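Local coordinates for beta-lactamase (Chitinophaga pinensis, PDB 6N36), which probably hydrolyses the amide bond of beta-lactam rings, as a metallo-beta-lactamase with two bound zinc ions, at residues Asp13-Ala18 and Thr34-Met39; Met104-Asp109 and Ile152-His157; Ser119-Gly124 and Pro198-Val203; Leu217-Trp222 and Ala251-Val256. One frame throughout, in Å; residues are numbered along the deposited sequence. Where two conformers were deposited one is given.

Contact 1 (Asp13-Ala18 and Thr34-Met39); sequences DKEWSA and TYDLGM
Trp16 lies against Leu37 and Asp36, and following its side chain outward shows how a short, weakly bonded helix is fixed to the loop 34-39. Its CB meets Leu37 CD1 at 3.7 Å, and CG rests on the same leucine branch. Trp16 CD1 lies near Leu37 CD2 and 3.3 Å from Asp36 OD2. The pyrrole half of the indole receives Leu37 CD2 over one face, 3.9 Å from the five-ring centroid, a CH-pi contact; Asp13 CB covers the opposite face. With CG anti to the carbonyl carbon (chi1 -73°), the indole runs alongside Asp36, its plane 11° from the carboxylate's. NE1 donates to a water, which donates to Asp36 OD2.

Three backbone carbonyls of 13-18 accept the remaining bonds. Thr34 OG1 donates to Trp16 O at 2.7 Å from well above the carbonyl plane and also accepts from Leu37 N, an ST motif. A small hydroxyl side chain suits this double task. Tyr35 N binds Ala18 O at 2.9 Å, and Asp36 N binds Glu15 O at 3.0 Å. Glu15 OE1 and Asp36 OD1, like charges 4.3 Å apart, share a water that donates to both.

Asp36 OD2 also bonds ND1 of the zinc ligand His226, which makes Asp36 a second-shell residue. The contact packs helix 14-17 onto the loop between strands 29-31 and 40-42, with Leu37 against helix 86-89 and Thr34 against helix 58-69.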
loop_
_atom_site.group_PDB
_atom_site.type_symbol
_atom_site.label_atom_id
_atom_site.label_comp_id
_atom_site.label_asym_id
_atom_site.label_seq_id
_atom_site.Cartn_x
_atom_site.Cartn_y
_atom_site.Cartn_z
ATOM N N ASP A 13 4.504 14.949 -5.893
ATOM C CA ASP A 13 5.464 14.588 -6.970
ATOM C C ASP A 13 4.675 14.530 -8.288
ATOM O O ASP A 13 3.628 13.880 -8.297
ATOM C CB ASP A 13 6.147 13.273 -6.622
ATOM C CG ASP A 13 7.223 12.734 -7.568
ATOM O OD1 ASP A 13 7.062 12.822 -8.755
ATOM O OD2 ASP A 13 8.213 12.130 -7.079
ATOM N N LYS A 14 5.185 15.072 -9.375
ATOM C CA LYS A 14 4.411 15.021 -10.645
ATOM C C LYS A 14 4.062 13.561 -10.985
ATOM O O LYS A 14 2.945 13.305 -11.550
ATOM C CB LYS A 14 5.201 15.715 -11.755
ATOM C CG LYS A 14 6.384 14.905 -12.274
ATOM C CD LYS A 14 7.150 15.592 -13.438
ATOM C CE LYS A 14 8.530 16.020 -12.994
ATOM N NZ LYS A 14 9.336 14.898 -12.447
ATOM N N GLU A 15 4.931 12.591 -10.647
ATOM C CA GLU A 15 4.662 11.171 -11.004
ATOM C C GLU A 15 3.540 10.591 -10.121
ATOM O O GLU A 15 2.907 9.551 -10.499
ATOM C CB GLU A 15 5.946 10.359 -10.867
ATOM C CG GLU A 15 7.001 10.771 -11.881
ATOM C CD GLU A 15 8.204 9.842 -11.962
ATOM O OE1 GLU A 15 8.329 8.953 -11.084
ATOM O OE2 GLU A 15 9.009 9.991 -12.923
ATOM N N TRP A 16 3.242 11.233 -8.991
ATOM C CA TRP A 16 2.150 10.734 -8.099
ATOM C C TRP A 16 0.792 10.923 -8.773
ATOM O O TRP A 16 -0.135 10.144 -8.511
ATOM C CB TRP A 16 2.164 11.463 -6.754
ATOM C CG TRP A 16 3.288 11.068 -5.861
ATOM C CD1 TRP A 16 4.308 10.207 -6.132
ATOM C CD2 TRP A 16 3.528 11.606 -4.557
ATOM N NE1 TRP A 16 5.179 10.178 -5.072
ATOM C CE2 TRP A 16 4.696 10.982 -4.074
ATOM C CE3 TRP A 16 2.874 12.557 -3.767
ATOM C CZ2 TRP A 16 5.228 11.323 -2.824
ATOM C CZ3 TRP A 16 3.380 12.861 -2.525
ATOM C CH2 TRP A 16 4.560 12.263 -2.082
ATOM N N SER A 17 0.654 11.988 -9.538
ATOM C CA SER A 17 -0.638 12.421 -10.124
ATOM C C SER A 17 -0.701 12.043 -11.611
ATOM O O SER A 17 -1.788 12.173 -12.196
ATOM C CB SER A 17 -0.829 13.908 -9.888
ATOM O OG SER A 17 -1.180 14.128 -8.524
ATOM N N ALA A 18 0.424 11.631 -12.204
ATOM C CA ALA A 18 0.535 11.334 -13.659
ATOM C C ALA A 18 -0.337 10.117 -13.991
ATOM O O ALA A 18 -0.252 9.092 -13.311
ATOM C CB ALA A 18 1.958 11.083 -14.080
ATOM N N THR A 34 -1.408 5.375 -10.370
ATOM C CA THR A 34 -0.798 6.407 -11.228
ATOM C C THR A 34 0.579 5.935 -11.696
ATOM O O THR A 34 0.976 4.776 -11.486
ATOM C CB THR A 34 -0.760 7.729 -10.469
ATOM O OG1 THR A 34 0.051 7.551 -9.308
ATOM C CG2 THR A 34 -2.133 8.232 -10.114
ATOM N N TYR A 35 1.305 6.814 -12.392
ATOM C CA TYR A 35 2.665 6.428 -12.842
ATOM C C TYR A 35 3.470 5.921 -11.640
ATOM O O TYR A 35 4.202 4.966 -11.817
ATOM C CB TYR A 35 3.339 7.587 -13.583
ATOM C CG TYR A 35 4.636 7.205 -14.256
ATOM C CD1 TYR A 35 4.634 6.669 -15.533
ATOM C CD2 TYR A 35 5.848 7.400 -13.632
ATOM C CE1 TYR A 35 5.818 6.287 -16.158
ATOM C CE2 TYR A 35 7.035 7.001 -14.223
ATOM C CZ TYR A 35 7.010 6.449 -15.491
ATOM O OH TYR A 35 8.173 6.048 -16.094
ATOM N N ASP A 36 3.422 6.596 -10.487
ATOM C CA ASP A 36 4.260 6.236 -9.332
ATOM C C ASP A 36 3.438 5.518 -8.270
ATOM O O ASP A 36 4.023 4.662 -7.538
ATOM C CB ASP A 36 4.999 7.427 -8.733
ATOM C CG ASP A 36 6.016 6.957 -7.722
ATOM O OD1 ASP A 36 6.896 6.140 -8.121
ATOM O OD2 ASP A 36 5.912 7.367 -6.553
ATOM N N LEU A 37 2.204 5.924 -8.024
ATOM C CA LEU A 37 1.498 5.421 -6.799
ATOM C C LEU A 37 0.669 4.190 -7.121
ATOM O O LEU A 37 -0.295 4.226 -7.916
ATOM C CB LEU A 37 0.612 6.521 -6.213
ATOM C CG LEU A 37 1.321 7.744 -5.689
ATOM C CD1 LEU A 37 0.323 8.712 -5.115
ATOM C CD2 LEU A 37 2.376 7.365 -4.656
ATOM N N GLY A 38 0.993 3.122 -6.405
ATOM C CA GLY A 38 0.386 1.809 -6.578
ATOM C C GLY A 38 -0.967 1.770 -5.871
ATOM O O GLY A 38 -1.053 2.047 -4.679
ATOM N N MET A 39 -2.002 1.413 -6.615
ATOM C CA MET A 39 -3.401 1.271 -6.155
ATOM C C MET A 39 -3.850 -0.006 -6.812
ATOM O O MET A 39 -3.639 -0.156 -8.011
ATOM C CB MET A 39 -4.313 2.412 -6.568
ATOM C CG MET A 39 -3.782 3.734 -6.101
ATOM S SD MET A 39 -4.664 5.134 -6.782
ATOM C CE MET A 39 -3.261 6.253 -6.969
HETATM O O HOH W 1 7.870 6.334 -10.755
HETATM O O HOH W 2 7.839 8.947 -4.791
#

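Contact 2 (Met104-Asp109 and Ile152-His157); sequences MVNEKD and IVMRQH
Met154 and Gln156, both directed at Asn106, carry this contact from strand 150-156. Met154 comes first: its chain, bent at chi2 (-89°) and chi3, brings the methyl CE to 3.8 Å from Asn106 CG. A flexible thioether suits this place, since it can fold against a polar amide on one side and lie on Leu139 and Phe167 elsewhere. Arg155 faces away and pairs with Asp141. Gln156 then reaches across with an extended chain, crossing Asn106 at about a right angle. Its NE2 donates to Asn106 OD1 at 3.0 Å, the two amide planes being 22° apart, while its CG lies 3.6 Å from Asn106 ND2.

Asn106 OD1 is gripped twice. Lys108 N donates to Asn106 OD1 at 3.0 Å, and the two donors arrive from opposite faces of its plane, which should fix the amide's rotation. The bond from Lys108 N closes an Asx turn, a motif that asparagine, with an acceptor one carbon beyond CB, forms readily. The turn follows strand 102-106, and the contact joins the two beta-sheets of the alpha-beta/beta-alpha sandwich characteristic of metallo-beta-lactamases.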
loop_
_atom_site.group_PDB
_atom_site.type_symbol
_atom_site.label_atom_id
_atom_site.label_comp_id
_atom_site.label_asym_id
_atom_site.label_seq_id
_atom_site.Cartn_x
_atom_site.Cartn_y
_atom_site.Cartn_z
ATOM N N MET A 104 -10.850 -1.104 6.570
ATOM C CA MET A 104 -10.192 -2.081 7.468
ATOM C C MET A 104 -8.713 -1.657 7.580
ATOM O O MET A 104 -8.049 -1.423 6.539
ATOM C CB MET A 104 -10.359 -3.504 6.970
ATOM C CG MET A 104 -11.801 -3.830 6.685
ATOM S SD MET A 104 -11.995 -5.600 6.428
ATOM C CE MET A 104 -13.764 -5.731 6.208
ATOM N N VAL A 105 -8.256 -1.408 8.809
ATOM C CA VAL A 105 -6.938 -0.765 9.068
ATOM C C VAL A 105 -6.251 -1.468 10.232
ATOM O O VAL A 105 -6.926 -1.846 11.221
ATOM C CB VAL A 105 -7.032 0.747 9.282
ATOM C CG1 VAL A 105 -7.808 1.105 10.529
ATOM C CG2 VAL A 105 -5.651 1.397 9.280
ATOM N N ASN A 106 -4.972 -1.708 10.065
ATOM C CA ASN A 106 -4.046 -2.094 11.141
ATOM C C ASN A 106 -4.356 -1.269 12.387
ATOM O O ASN A 106 -4.396 -0.075 12.332
ATOM C CB ASN A 106 -2.604 -1.905 10.673
ATOM C CG ASN A 106 -1.547 -2.519 11.560
ATOM O OD1 ASN A 106 -1.757 -2.674 12.763
ATOM N ND2 ASN A 106 -0.381 -2.730 10.999
ATOM N N GLU A 107 -4.611 -1.934 13.498
ATOM C CA GLU A 107 -4.890 -1.275 14.795
ATOM C C GLU A 107 -3.833 -0.203 15.065
ATOM O O GLU A 107 -4.194 0.815 15.620
ATOM C CB GLU A 107 -4.904 -2.294 15.943
ATOM C CG GLU A 107 -3.764 -3.298 15.880
ATOM C CD GLU A 107 -3.354 -3.989 17.166
ATOM O OE1 GLU A 107 -2.199 -4.492 17.218
ATOM O OE2 GLU A 107 -4.189 -4.065 18.090
ATOM N N LYS A 108 -2.587 -0.454 14.652
ATOM C CA LYS A 108 -1.452 0.435 14.992
ATOM C C LYS A 108 -1.492 1.733 14.160
ATOM O O LYS A 108 -0.795 2.660 14.541
ATOM C CB LYS A 108 -0.134 -0.322 14.830
ATOM C CG LYS A 108 0.036 -1.518 15.764
ATOM C CD LYS A 108 1.275 -2.344 15.466
ATOM C CE LYS A 108 2.570 -1.662 15.867
ATOM N NZ LYS A 108 2.798 -1.730 17.344
ATOM N N ASP A 109 -2.257 1.765 13.043
ATOM C CA ASP A 109 -2.406 3.021 12.236
ATOM C C ASP A 109 -3.817 3.605 12.390
ATOM O O ASP A 109 -4.110 4.640 11.773
ATOM C CB ASP A 109 -2.078 2.837 10.747
ATOM C CG ASP A 109 -0.658 3.239 10.308
ATOM O OD1 ASP A 109 0.136 3.724 11.183
ATOM O OD2 ASP A 109 -0.355 3.077 9.092
ATOM N N ILE A 152 -7.239 -12.564 1.915
ATOM C CA ILE A 152 -6.072 -11.671 2.009
ATOM C C ILE A 152 -5.558 -11.727 3.445
ATOM O O ILE A 152 -6.340 -11.470 4.367
ATOM C CB ILE A 152 -6.505 -10.249 1.639
ATOM C CG1 ILE A 152 -7.048 -10.149 0.217
ATOM C CG2 ILE A 152 -5.342 -9.302 1.893
ATOM C CD1 ILE A 152 -7.848 -8.871 0.028
ATOM N N VAL A 153 -4.278 -12.014 3.603
ATOM C CA VAL A 153 -3.644 -11.980 4.942
ATOM C C VAL A 153 -2.829 -10.691 5.136
ATOM O O VAL A 153 -2.041 -10.348 4.244
ATOM C CB VAL A 153 -2.794 -13.230 5.159
ATOM C CG1 VAL A 153 -2.086 -13.125 6.504
ATOM C CG2 VAL A 153 -3.643 -14.487 5.070
ATOM N N MET A 154 -3.094 -9.964 6.212
ATOM C CA MET A 154 -2.312 -8.742 6.566
ATOM C C MET A 154 -1.100 -9.164 7.407
ATOM O O MET A 154 -1.279 -10.030 8.323
ATOM C CB MET A 154 -3.154 -7.725 7.328
ATOM C CG MET A 154 -2.390 -6.433 7.549
ATOM S SD MET A 154 -1.400 -6.489 9.127
ATOM C CE MET A 154 -2.635 -5.883 10.241
ATOM N N ARG A 155 0.098 -8.687 7.073
ATOM C CA ARG A 155 1.267 -8.894 7.939
ATOM C C ARG A 155 1.754 -7.536 8.416
ATOM O O ARG A 155 1.948 -6.654 7.565
ATOM C CB ARG A 155 2.385 -9.685 7.266
ATOM C CG ARG A 155 2.015 -11.094 6.827
ATOM C CD ARG A 155 1.586 -11.992 7.956
ATOM N NE ARG A 155 2.430 -11.977 9.133
ATOM C CZ ARG A 155 3.440 -12.818 9.372
ATOM N NH1 ARG A 155 3.794 -13.723 8.470
ATOM N NH2 ARG A 155 4.155 -12.657 10.472
ATOM N N GLN A 156 1.954 -7.374 9.721
ATOM C CA GLN A 156 2.424 -6.095 10.287
ATOM C C GLN A 156 3.909 -5.922 9.964
ATOM O O GLN A 156 4.730 -6.768 10.359
ATOM C CB GLN A 156 2.149 -5.960 11.786
ATOM C CG GLN A 156 0.672 -5.925 12.137
ATOM C CD GLN A 156 0.502 -5.831 13.638
ATOM O OE1 GLN A 156 1.259 -6.476 14.384
ATOM N NE2 GLN A 156 -0.494 -5.082 14.094
ATOM N N HIS A 157 4.230 -4.817 9.298
ATOM C CA HIS A 157 5.588 -4.457 8.844
ATOM C C HIS A 157 5.879 -3.051 9.339
ATOM O O HIS A 157 6.059 -2.151 8.543
ATOM C CB HIS A 157 5.717 -4.692 7.347
ATOM C CG HIS A 157 5.707 -6.121 6.999
ATOM N ND1 HIS A 157 5.303 -6.574 5.763
ATOM C CD2 HIS A 157 6.094 -7.221 7.712
ATOM C CE1 HIS A 157 5.357 -7.881 5.758
ATOM N NE2 HIS A 157 5.823 -8.334 6.928
#

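Contact 3 (Ser119-Gly124 and Pro198-Val203); sequences SDYVMG and PLYPEV
Tyr121 and Tyr200 form the tight part of this loop-to-loop contact. The edge of Tyr200 points into the face of Tyr121 in a T-shaped pair, with ring planes at 77° and centroids 4.8 Å apart. Tyr121 CG sits between the backbone N and the carbonyl carbon (chi1 75°), which turns a ring face to Tyr200. Tyr200 CD2 sits over the centre of the Tyr121 ring, reaching 3.5 Å from Tyr121 CE1, and Tyr200 CB adds an off-centre CH-pi approach. Val122 CG2 covers the opposite face. Val203 CG2 comes obliquely to the outer end of the ring, 3.7 Å from Tyr121 OH. Tyrosine suits both positions because a flat ring packs against its neighbour while its hydroxyl finds a polar partner: Tyr121 OH bonds Gly159 O and Tyr200 OH bonds Asp206.

Each loop has its own brace. In 119-124, Asp120 OD1 accepts from Val122 N and Met123 N, combining an Asx turn with an Asx motif near the zinc ligand His85. In 198-203, a type I turn from Tyr200 to Val203 leads into helix 203-215.

The side of Leu199 is looser and exposed. Its CB is 4.0 Å from Tyr121 CB, and its CD1 branch lies 4.1 Å from Asp120 O. Here the backbones are linked through a water that donates to Tyr121 O at 2.8 Å and accepts from Leu199 N at 3.0 Å.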
loop_
_atom_site.group_PDB
_atom_site.type_symbol
_atom_site.label_atom_id
_atom_site.label_comp_id
_atom_site.label_asym_id
_atom_site.label_seq_id
_atom_site.Cartn_x
_atom_site.Cartn_y
_atom_site.Cartn_z
ATOM N N SER A 119 -1.070 13.169 14.081
ATOM C CA SER A 119 -0.199 12.436 15.048
ATOM C C SER A 119 1.012 11.777 14.372
ATOM O O SER A 119 1.710 11.032 15.059
ATOM C CB SER A 119 -1.000 11.442 15.828
ATOM O OG SER A 119 -1.689 10.507 15.016
ATOM N N ASP A 120 1.316 12.096 13.104
ATOM C CA ASP A 120 2.427 11.426 12.399
ATOM C C ASP A 120 3.753 11.679 13.117
ATOM O O ASP A 120 4.085 12.834 13.459
ATOM C CB ASP A 120 2.512 11.894 10.959
ATOM C CG ASP A 120 3.463 11.034 10.149
ATOM O OD1 ASP A 120 4.699 11.301 10.171
ATOM O OD2 ASP A 120 2.967 10.032 9.584
ATOM N N TYR A 121 4.547 10.640 13.348
ATOM C CA TYR A 121 5.753 10.796 14.195
ATOM C C TYR A 121 6.832 11.632 13.538
ATOM O O TYR A 121 7.721 12.125 14.258
ATOM C CB TYR A 121 6.305 9.441 14.635
ATOM C CG TYR A 121 7.054 8.628 13.608
ATOM C CD1 TYR A 121 6.424 7.771 12.729
ATOM C CD2 TYR A 121 8.438 8.633 13.586
ATOM C CE1 TYR A 121 7.142 6.950 11.856
ATOM C CE2 TYR A 121 9.166 7.839 12.724
ATOM C CZ TYR A 121 8.525 6.977 11.845
ATOM O OH TYR A 121 9.279 6.160 11.026
ATOM N N VAL A 122 6.764 11.868 12.229
ATOM C CA VAL A 122 7.740 12.729 11.504
ATOM C C VAL A 122 7.013 14.017 11.124
ATOM O O VAL A 122 7.496 15.100 11.487
ATOM C CB VAL A 122 8.343 12.034 10.269
ATOM C CG1 VAL A 122 9.254 12.978 9.442
ATOM C CG2 VAL A 122 9.072 10.757 10.594
ATOM N N MET A 123 5.843 13.906 10.507
ATOM C CA MET A 123 5.210 15.030 9.776
ATOM C C MET A 123 4.074 15.633 10.581
ATOM O O MET A 123 3.397 16.529 10.002
ATOM C CB MET A 123 4.668 14.536 8.415
ATOM C CG MET A 123 5.764 14.073 7.490
ATOM S SD MET A 123 5.138 13.391 5.939
ATOM C CE MET A 123 4.471 11.837 6.511
ATOM N N GLY A 124 3.846 15.222 11.839
ATOM C CA GLY A 124 2.665 15.601 12.647
ATOM C C GLY A 124 2.779 16.984 13.341
ATOM O O GLY A 124 3.820 17.680 13.159
ATOM N N PRO A 198 10.330 10.749 19.517
ATOM C CA PRO A 198 9.447 11.153 20.624
ATOM C C PRO A 198 8.002 10.634 20.526
ATOM O O PRO A 198 7.422 10.259 21.548
ATOM C CB PRO A 198 9.527 12.680 20.527
ATOM C CG PRO A 198 10.943 12.900 20.113
ATOM C CD PRO A 198 11.135 11.897 19.003
ATOM N N LEU A 199 7.385 10.651 19.343
ATOM C CA LEU A 199 6.023 10.108 19.169
ATOM C C LEU A 199 6.041 8.642 18.701
ATOM O O LEU A 199 4.956 8.082 18.436
ATOM C CB LEU A 199 5.281 10.987 18.176
ATOM C CG LEU A 199 5.054 12.427 18.608
ATOM C CD1 LEU A 199 4.156 13.112 17.588
ATOM C CD2 LEU A 199 4.440 12.535 19.991
ATOM N N TYR A 200 7.224 8.000 18.630
ATOM C CA TYR A 200 7.367 6.571 18.254
ATOM C C TYR A 200 8.624 5.963 18.841
ATOM O O TYR A 200 9.637 5.728 18.162
ATOM C CB TYR A 200 7.288 6.488 16.746
ATOM C CG TYR A 200 7.162 5.130 16.128
ATOM C CD1 TYR A 200 6.873 3.978 16.853
ATOM C CD2 TYR A 200 7.371 4.984 14.780
ATOM C CE1 TYR A 200 6.787 2.748 16.211
ATOM C CE2 TYR A 200 7.231 3.789 14.127
ATOM C CZ TYR A 200 6.947 2.644 14.855
ATOM O OH TYR A 200 6.807 1.434 14.197
ATOM N N PRO A 201 8.675 5.743 20.165
ATOM C CA PRO A 201 9.906 5.264 20.785
ATOM C C PRO A 201 10.354 3.897 20.252
ATOM O O PRO A 201 11.581 3.689 20.269
ATOM C CB PRO A 201 9.570 5.184 22.274
ATOM C CG PRO A 201 8.420 6.141 22.441
ATOM C CD PRO A 201 7.669 6.155 21.150
ATOM N N GLU A 202 9.451 3.072 19.748
ATOM C CA GLU A 202 9.832 1.703 19.284
ATOM C C GLU A 202 10.232 1.684 17.810
ATOM O O GLU A 202 10.395 0.597 17.263
ATOM C CB GLU A 202 8.696 0.738 19.593
ATOM C CG GLU A 202 8.388 0.693 21.074
ATOM C CD GLU A 202 9.500 0.187 21.976
ATOM O OE1 GLU A 202 9.652 -1.047 22.012
ATOM O OE2 GLU A 202 10.206 1.030 22.654
ATOM N N VAL A 203 10.395 2.844 17.191
ATOM C CA VAL A 203 10.600 2.908 15.739
ATOM C C VAL A 203 11.768 2.012 15.294
ATOM O O VAL A 203 11.590 1.306 14.296
ATOM C CB VAL A 203 10.787 4.356 15.285
ATOM C CG1 VAL A 203 11.985 5.040 15.901
ATOM C CG2 VAL A 203 10.854 4.408 13.816
HETATM O O HOH W 3 8.539 11.880 16.887
#

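Contact 4 (Leu217-Trp222 and Ala251-Val256); sequences LKFDLW and AGYDDV
Phe219, Trp222 and Tyr253 make an aromatic cluster in which the helix tyrosine serves both partners. Two T-shaped pairs define it. The edge of Phe219 points at the face of Tyr253, with planes at 77° and Phe219 CZ over the centre of the Tyr253 ring, 3.6 Å from Tyr253 CD2. The edge of Tyr253 in turn meets the face of Trp222, the planes at 69°. Tyr253 has CG anti to its own N (chi1 179°), which swings the ring off the helix so that one face takes Phe219 CZ and its CD1 edge meets the indole.

CH-pi and van der Waals contacts fill in around them. Tyr253 CB lies 3.9 Å from the centroid of the Trp222 five-membered ring. Trp222 CZ2 lies over the helix backbone, 3.8 Å from Gly252 C and 3.5 Å from Tyr253 N. Leu217 CD1 is 3.9 Å from Tyr253 OH.

Polar tips are satisfied outside the cluster: Tyr253 OH bonds Met214 O, and Trp222 NE1 bonds Asp249 O. The large rings thus join the start of the C-terminal helix 250-268 to the edge strand 221-223 and the loop before it, with Leu181 of the neighbouring strand 177-182 touching Leu217, Phe219 and Tyr253.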
loop_
_atom_site.group_PDB
_atom_site.type_symbol
_atom_site.label_atom_id
_atom_site.label_comp_id
_atom_site.label_asym_id
_atom_site.label_seq_id
_atom_site.Cartn_x
_atom_site.Cartn_y
_atom_site.Cartn_z
ATOM N N LEU A 217 9.359 -13.892 4.098
ATOM C CA LEU A 217 8.112 -14.170 3.365
ATOM C C LEU A 217 8.405 -14.959 2.098
ATOM O O LEU A 217 9.477 -14.816 1.527
ATOM C CB LEU A 217 7.460 -12.837 3.019
ATOM C CG LEU A 217 6.940 -12.053 4.213
ATOM C CD1 LEU A 217 6.333 -10.760 3.696
ATOM C CD2 LEU A 217 5.935 -12.870 5.001
ATOM N N LYS A 218 7.457 -15.789 1.705
ATOM C CA LYS A 218 7.505 -16.637 0.494
ATOM C C LYS A 218 6.327 -16.267 -0.410
ATOM O O LYS A 218 5.188 -16.230 0.128
ATOM C CB LYS A 218 7.340 -18.098 0.910
ATOM C CG LYS A 218 8.586 -18.752 1.483
ATOM C CD LYS A 218 8.351 -20.178 1.872
ATOM C CE LYS A 218 7.476 -20.912 0.884
ATOM N NZ LYS A 218 7.679 -22.375 0.962
ATOM N N PHE A 219 6.574 -15.974 -1.670
ATOM C CA PHE A 219 5.524 -15.551 -2.625
ATOM C C PHE A 219 6.034 -15.761 -4.054
ATOM O O PHE A 219 7.257 -15.982 -4.257
ATOM C CB PHE A 219 5.168 -14.079 -2.398
ATOM C CG PHE A 219 6.386 -13.210 -2.335
ATOM C CD1 PHE A 219 7.042 -12.965 -1.132
ATOM C CD2 PHE A 219 6.913 -12.690 -3.500
ATOM C CE1 PHE A 219 8.212 -12.227 -1.130
ATOM C CE2 PHE A 219 8.080 -11.970 -3.487
ATOM C CZ PHE A 219 8.723 -11.739 -2.308
ATOM N N ASP A 220 5.136 -15.664 -5.027
ATOM C CA ASP A 220 5.510 -15.773 -6.450
ATOM C C ASP A 220 5.771 -14.392 -7.042
ATOM O O ASP A 220 6.736 -14.233 -7.813
ATOM C CB ASP A 220 4.401 -16.496 -7.224
ATOM C CG ASP A 220 4.178 -17.923 -6.733
ATOM O OD1 ASP A 220 5.187 -18.638 -6.635
ATOM O OD2 ASP A 220 3.028 -18.276 -6.380
ATOM N N LEU A 221 4.827 -13.467 -6.814
ATOM C CA LEU A 221 4.862 -12.146 -7.475
ATOM C C LEU A 221 4.875 -11.068 -6.376
ATOM O O LEU A 221 4.261 -11.294 -5.361
ATOM C CB LEU A 221 3.623 -11.954 -8.340
ATOM C CG LEU A 221 3.266 -13.079 -9.310
ATOM C CD1 LEU A 221 2.045 -12.664 -10.115
ATOM C CD2 LEU A 221 4.449 -13.394 -10.225
ATOM N N TRP A 222 5.491 -9.935 -6.639
ATOM C CA TRP A 222 5.414 -8.808 -5.666
ATOM C C TRP A 222 5.242 -7.477 -6.358
ATOM O O TRP A 222 5.821 -7.281 -7.406
ATOM C CB TRP A 222 6.579 -8.803 -4.673
ATOM C CG TRP A 222 7.920 -8.385 -5.208
ATOM C CD1 TRP A 222 8.782 -9.112 -5.990
ATOM C CD2 TRP A 222 8.589 -7.143 -4.936
ATOM N NE1 TRP A 222 9.907 -8.373 -6.265
ATOM C CE2 TRP A 222 9.833 -7.172 -5.602
ATOM C CE3 TRP A 222 8.260 -6.013 -4.170
ATOM C CZ2 TRP A 222 10.742 -6.116 -5.545
ATOM C CZ3 TRP A 222 9.180 -4.996 -4.084
ATOM C CH2 TRP A 222 10.389 -5.037 -4.783
ATOM N N ALA A 251 15.083 -11.719 -6.658
ATOM C CA ALA A 251 16.368 -11.014 -6.554
ATOM C C ALA A 251 16.137 -9.532 -6.233
ATOM O O ALA A 251 16.849 -9.001 -5.377
ATOM C CB ALA A 251 17.146 -11.196 -7.831
ATOM N N GLY A 252 15.199 -8.868 -6.914
ATOM C CA GLY A 252 14.968 -7.428 -6.736
ATOM C C GLY A 252 14.391 -7.157 -5.356
ATOM O O GLY A 252 14.739 -6.141 -4.749
ATOM N N TYR A 253 13.568 -8.070 -4.857
ATOM C CA TYR A 253 12.980 -7.948 -3.497
ATOM C C TYR A 253 14.084 -8.062 -2.456
ATOM O O TYR A 253 14.236 -7.210 -1.566
ATOM C CB TYR A 253 11.963 -9.062 -3.316
ATOM C CG TYR A 253 11.292 -9.096 -1.980
ATOM C CD1 TYR A 253 10.285 -8.193 -1.690
ATOM C CD2 TYR A 253 11.623 -10.030 -1.021
ATOM C CE1 TYR A 253 9.611 -8.222 -0.486
ATOM C CE2 TYR A 253 10.959 -10.090 0.189
ATOM C CZ TYR A 253 9.913 -9.202 0.438
ATOM O OH TYR A 253 9.221 -9.221 1.606
ATOM N N ASP A 254 14.914 -9.097 -2.556
ATOM C CA ASP A 254 16.059 -9.246 -1.630
ATOM C C ASP A 254 16.981 -8.031 -1.719
ATOM O O ASP A 254 17.480 -7.589 -0.670
ATOM C CB ASP A 254 16.771 -10.567 -1.931
ATOM C CG ASP A 254 15.985 -11.739 -1.373
ATOM O OD1 ASP A 254 15.458 -11.582 -0.235
ATOM O OD2 ASP A 254 15.981 -12.821 -2.009
ATOM N N ASP A 255 17.249 -7.529 -2.916
ATOM C CA ASP A 255 18.172 -6.391 -3.103
ATOM C C ASP A 255 17.600 -5.142 -2.415
ATOM O O ASP A 255 18.370 -4.455 -1.731
ATOM C CB ASP A 255 18.441 -6.146 -4.585
ATOM C CG ASP A 255 19.364 -7.203 -5.186
ATOM O OD1 ASP A 255 19.872 -8.079 -4.420
ATOM O OD2 ASP A 255 19.502 -7.205 -6.395
ATOM N N VAL A 256 16.311 -4.847 -2.537
ATOM C CA VAL A 256 15.703 -3.637 -1.899
ATOM C C VAL A 256 15.763 -3.792 -0.373
ATOM O O VAL A 256 16.128 -2.856 0.342
ATOM C CB VAL A 256 14.250 -3.424 -2.381
ATOM C CG1 VAL A 256 13.506 -2.418 -1.510
ATOM C CG2 VAL A 256 14.207 -3.003 -3.835
#

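Overall arrangement
Contact 2 lies nearest the centre of the chain and contact 3 farthest out, yet all four are partly buried. Contacts 2 and 4 reach the same five-stranded sheet, through strands 150-156 and 221-223, and touch where His157 CE1 packs on Leu217 CD1; contact 3 joins two loops, and contact 1 a short, weakly bonded helix to a loop, and both approach the zinc site, with Asp36 bonding one zinc ligand and Asp120 touching another. Their chemistry follows their place. Contact 1 rests on hydrogen bonds to backbone carbonyls, water bridges and a CH-pi contact, contact 2 on one hydrogen bond between side-chain amides, whereas contacts 3 and 4 depend on T-shaped aromatic pairs.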